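Local coordinates for outer membrane porin protein 32 (Delftia acidovorans, PDB 2FGQ), which forms, as a homotrimer, anion-selective channels through which small anionic solutes cross the bacterial outer membrane, at residues E60-D64 against D65-S69; N281-K284 against R285-L288. All coordinates share one frame; numbering follows the deposited sequence.

Followed from the N terminus, the chain first reaches contact 1, in the long loop that leaves strand 51-60 and runs to strand 76-83; here residues 60-69 fold back on themselves. More than two hundred residues later contact 2 closes a much shorter connection, the turn between strands 269-281 and 286-297. The two lie in series, neither nested nor crossed, and their nearest atoms are about 14 Å apart, with centres about 22 Å apart. Both adjoin the closed 16-stranded barrel, one turning back beyond the end of a strand, the other joining two adjacent strands. Both also reach a second subunit: contact 1 through a shared calcium ion and backbone bonds, contact 2 through Glu-45 of that subunit.

Contact 1. Residues E60-D64 against D65-S69; sequences EIFGD and DGNAS. With CA (calcium ion), chain C.
The amide of Asn-67 grips the backbone of Glu-60 and Phe-62 inside a tight fold of the loop after strand 51-60, which probably corresponds to loop L2 of general porins, which there latches onto a neighbouring subunit. Two bonds define the grip: Asn-67 ND2 donates to Glu-60 O at 2.9 Å, and Phe-62 N donates to Asn-67 OD1 at 2.9 Å, nearly straight (173°). With its CG beside its own backbone N (chi1 -80°), Asn-67 turns the amide to the edge of the Phe-62 ring, ND2 lying 3.6 Å from Phe-62 CD2. Replacing Asn-67 by an alanine removes both bonds and would probably leave Glu-60 O and Phe-62 N without these mates. Backbone bonds close the turn: Phe-62 O accepts Asn-67 N (3.2 Å) and Asp-65 N (3.3 Å) from opposite faces of its carbonyl plane. Asp-65 OD1 accepts Ala-68 N from above its carboxylate, an Asx motif. Charged groups meet where Asp-64 OD1 and Asp-65 OD1 are 4.3 Å apart, a like-charge approach that the calcium probably offsets in part. Leu-29 and Gly-309, with Asn-136 and Glu-158 of the second subunit, also bind that calcium, which Asp-64 OD2 meets at 2.4 Å.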
loop_
_atom_site.group_PDB
_atom_site.type_symbol
_atom_site.label_atom_id
_atom_site.label_comp_id
_atom_site.label_asym_id
_atom_site.label_seq_id
_atom_site.Cartn_x
_atom_site.Cartn_y
_atom_site.Cartn_z
ATOM N N GLU A 60 2.461 -9.342 2.688
ATOM C CA GLU A 60 2.761 -9.572 4.099
ATOM C C GLU A 60 2.162 -8.445 4.950
ATOM O O GLU A 60 2.046 -7.282 4.541
ATOM C CB GLU A 60 4.270 -9.587 4.325
ATOM C CG GLU A 60 4.688 -10.024 5.715
ATOM C CD GLU A 60 6.145 -10.410 5.881
ATOM O OE1 GLU A 60 6.892 -10.507 4.875
ATOM O OE2 GLU A 60 6.523 -10.693 7.065
ATOM N N ILE A 61 1.735 -8.853 6.144
ATOM C CA ILE A 61 1.269 -7.956 7.188
ATOM C C ILE A 61 2.293 -7.875 8.300
ATOM O O ILE A 61 2.840 -8.873 8.720
ATOM C CB ILE A 61 -0.108 -8.442 7.719
ATOM C CG1 ILE A 61 -1.159 -8.296 6.621
ATOM C CG2 ILE A 61 -0.504 -7.761 9.023
ATOM C CD1 ILE A 61 -1.536 -6.888 6.286
ATOM N N PHE A 62 2.514 -6.682 8.807
ATOM C CA PHE A 62 3.384 -6.401 9.927
ATOM C C PHE A 62 2.580 -5.721 11.024
ATOM O O PHE A 62 2.468 -4.488 11.054
ATOM C CB PHE A 62 4.574 -5.513 9.482
ATOM C CG PHE A 62 5.382 -6.088 8.351
ATOM C CD1 PHE A 62 6.439 -6.971 8.594
ATOM C CD2 PHE A 62 5.064 -5.788 7.057
ATOM C CE1 PHE A 62 7.190 -7.515 7.537
ATOM C CE2 PHE A 62 5.778 -6.319 6.010
ATOM C CZ PHE A 62 6.848 -7.194 6.244
ATOM N N GLY A 63 1.966 -6.524 11.888
ATOM C CA GLY A 63 1.027 -6.010 12.866
ATOM C C GLY A 63 1.669 -5.145 13.913
ATOM O O GLY A 63 1.007 -4.286 14.478
ATOM N N ASP A 64 2.956 -5.294 14.156
ATOM C CA ASP A 64 3.620 -4.466 15.166
ATOM C C ASP A 64 3.797 -2.997 14.769
ATOM O O ASP A 64 3.885 -2.145 15.644
ATOM C CB ASP A 64 4.945 -5.077 15.630
ATOM C CG ASP A 64 5.963 -5.272 14.507
ATOM O OD1 ASP A 64 5.623 -5.371 13.296
ATOM O OD2 ASP A 64 7.188 -5.278 14.828
ATOM N N ASP A 65 3.817 -2.707 13.469
ATOM C CA ASP A 65 3.969 -1.347 12.987
ATOM C C ASP A 65 2.980 -0.898 11.934
ATOM O O ASP A 65 3.160 0.160 11.344
ATOM C CB ASP A 65 5.410 -1.026 12.619
ATOM C CG ASP A 65 5.846 -1.611 11.303
ATOM O OD1 ASP A 65 5.036 -2.134 10.510
ATOM O OD2 ASP A 65 7.040 -1.509 10.967
ATOM N N GLY A 66 1.894 -1.652 11.764
ATOM C CA GLY A 66 0.869 -1.252 10.813
ATOM C C GLY A 66 1.334 -1.158 9.390
ATOM O O GLY A 66 0.859 -0.314 8.663
ATOM N N ASN A 67 2.267 -2.024 9.005
ATOM C CA ASN A 67 2.826 -1.978 7.652
ATOM C C ASN A 67 3.351 -0.566 7.365
ATOM O O ASN A 67 3.073 0.035 6.325
ATOM C CB ASN A 67 1.823 -2.416 6.583
ATOM C CG ASN A 67 1.687 -3.899 6.469
ATOM O OD1 ASN A 67 1.166 -4.539 7.374
ATOM N ND2 ASN A 67 2.197 -4.467 5.345
ATOM N N ALA A 68 4.166 -0.057 8.268
ATOM C CA ALA A 68 4.678 1.311 8.183
ATOM C C ALA A 68 5.404 1.611 6.863
ATOM O O ALA A 68 5.317 2.742 6.344
ATOM C CB ALA A 68 5.591 1.604 9.343
ATOM N N SER A 69 6.043 0.606 6.287
ATOM C CA SER A 69 6.752 0.864 5.016
ATOM C C SER A 69 5.887 0.655 3.767
ATOM O O SER A 69 6.378 0.801 2.634
ATOM C CB SER A 69 8.047 0.076 4.923
ATOM O OG SER A 69 7.767 -1.267 4.851
HETATM CA CA CA C . 8.525 -4.660 16.720
HETATM O O HOH W 1 8.228 -3.769 12.508
HETATM O O HOH W 2 9.219 -3.059 14.981
#

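Contact 2. Residues N281-K284 against R285-L288; sequences NLSK and RTAL
Ser-283 OG takes hydrogen bonds from two successive backbone amides, Arg-285 N at 3.1 Å and Thr-286 N at 2.9 Å. The hydroxyl sits between its own backbone N and carbonyl carbon (chi1 69°), a torsion that swings it over the bend; the bond to the residue two places on makes this an ST turn. Both bonds are well off straight, at 136° and 133°, as expected when one oxygen serves neighbouring amides. Backbone pairing supplies the second group of bonds. Thr-286 O accepts Leu-282 N at 2.8 Å and Ser-283 N at 3.1 Å, the latter in the carbonyl plane, a pattern like that of a classic beta bulge, here at the mouth of the turn. It lies where strands 269-281 and 286-297 meet in a hairpin, probably one of the short periplasmic turns of the porin barrel, and beyond it Asn-281 and Ala-287 form an antiparallel non-hydrogen-bonded pair with CA atoms 4.2 Å apart. Apolar packing is looser: Leu-282 CD1 lies 4.1 Å from both Thr-286 CG2 and Leu-288 CD1, and the Leu-282 side chain crosses each at a slant. Glu-45 of the second subunit hydrogen-bonds to Ser-283 OG and Thr-286 OG1, while Arg-285 NE reaches Ala-331 O within its own chain.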
loop_
_atom_site.group_PDB
_atom_site.type_symbol
_atom_site.label_atom_id
_atom_site.label_comp_id
_atom_site.label_asym_id
_atom_site.label_seq_id
_atom_site.Cartn_x
_atom_site.Cartn_y
_atom_site.Cartn_z
ATOM N N ASN A 281 -4.036 -25.178 19.475
ATOM C CA ASN A 281 -5.188 -24.653 18.749
ATOM C C ASN A 281 -6.367 -24.318 19.664
ATOM O O ASN A 281 -6.840 -25.150 20.469
ATOM C CB ASN A 281 -5.630 -25.589 17.622
ATOM C CG ASN A 281 -4.502 -25.927 16.685
ATOM O OD1 ASN A 281 -4.141 -27.085 16.487
ATOM N ND2 ASN A 281 -3.991 -24.974 16.091
ATOM N N LEU A 282 -6.818 -23.088 19.589
ATOM C CA LEU A 282 -8.058 -22.690 20.269
ATOM C C LEU A 282 -9.249 -22.943 19.377
ATOM O O LEU A 282 -10.375 -23.121 19.864
ATOM C CB LEU A 282 -8.011 -21.224 20.651
ATOM C CG LEU A 282 -6.884 -20.776 21.577
ATOM C CD1 LEU A 282 -6.961 -19.271 21.743
ATOM C CD2 LEU A 282 -6.994 -21.476 22.923
ATOM N N SER A 283 -8.983 -22.996 18.076
ATOM C CA SER A 283 -9.952 -23.346 17.061
ATOM C C SER A 283 -9.147 -23.727 15.834
ATOM O O SER A 283 -7.923 -23.609 15.832
ATOM C CB SER A 283 -10.846 -22.145 16.718
ATOM O OG SER A 283 -10.122 -21.106 16.028
ATOM N N LYS A 284 -9.834 -24.086 14.758
ATOM C CA LYS A 284 -9.152 -24.362 13.506
ATOM C C LYS A 284 -8.407 -23.138 12.963
ATOM O O LYS A 284 -7.380 -23.320 12.315
ATOM C CB LYS A 284 -10.111 -24.908 12.442
ATOM C CG LYS A 284 -10.701 -26.273 12.812
ATOM C CD LYS A 284 -9.655 -27.412 12.772
ATOM C CE LYS A 284 -9.632 -28.169 11.418
ATOM N NZ LYS A 284 -8.317 -27.996 10.686
ATOM N N ARG A 285 -8.898 -21.924 13.245
ATOM C CA ARG A 285 -8.302 -20.702 12.720
ATOM C C ARG A 285 -7.427 -19.939 13.694
ATOM O O ARG A 285 -6.673 -19.087 13.279
ATOM C CB ARG A 285 -9.401 -19.754 12.196
ATOM C CG ARG A 285 -10.190 -20.256 10.943
ATOM C CD ARG A 285 -11.609 -19.573 10.768
ATOM N NE ARG A 285 -11.431 -18.148 10.931
ATOM C CZ ARG A 285 -12.318 -17.279 11.326
ATOM N NH1 ARG A 285 -13.581 -17.627 11.615
ATOM N NH2 ARG A 285 -11.933 -16.016 11.408
ATOM N N THR A 286 -7.518 -20.229 14.984
ATOM C CA THR A 286 -6.784 -19.452 15.990
ATOM C C THR A 286 -5.908 -20.371 16.868
ATOM O O THR A 286 -6.407 -21.338 17.438
ATOM C CB THR A 286 -7.763 -18.733 16.905
ATOM O OG1 THR A 286 -8.543 -17.822 16.107
ATOM C CG2 THR A 286 -7.024 -17.889 17.895
ATOM N N ALA A 287 -4.624 -20.062 16.965
ATOM C CA ALA A 287 -3.693 -20.839 17.786
ATOM C C ALA A 287 -2.810 -19.931 18.601
ATOM O O ALA A 287 -2.489 -18.818 18.197
ATOM C CB ALA A 287 -2.814 -21.706 16.895
ATOM N N LEU A 288 -2.439 -20.413 19.781
ATOM C CA LEU A 288 -1.348 -19.853 20.557
ATOM C C LEU A 288 -0.106 -20.692 20.276
ATOM O O LEU A 288 -0.196 -21.894 20.035
ATOM C CB LEU A 288 -1.715 -19.891 22.036
ATOM C CG LEU A 288 -2.487 -18.791 22.733
ATOM C CD1 LEU A 288 -3.110 -17.742 21.914
ATOM C CD2 LEU A 288 -3.285 -19.304 24.006
#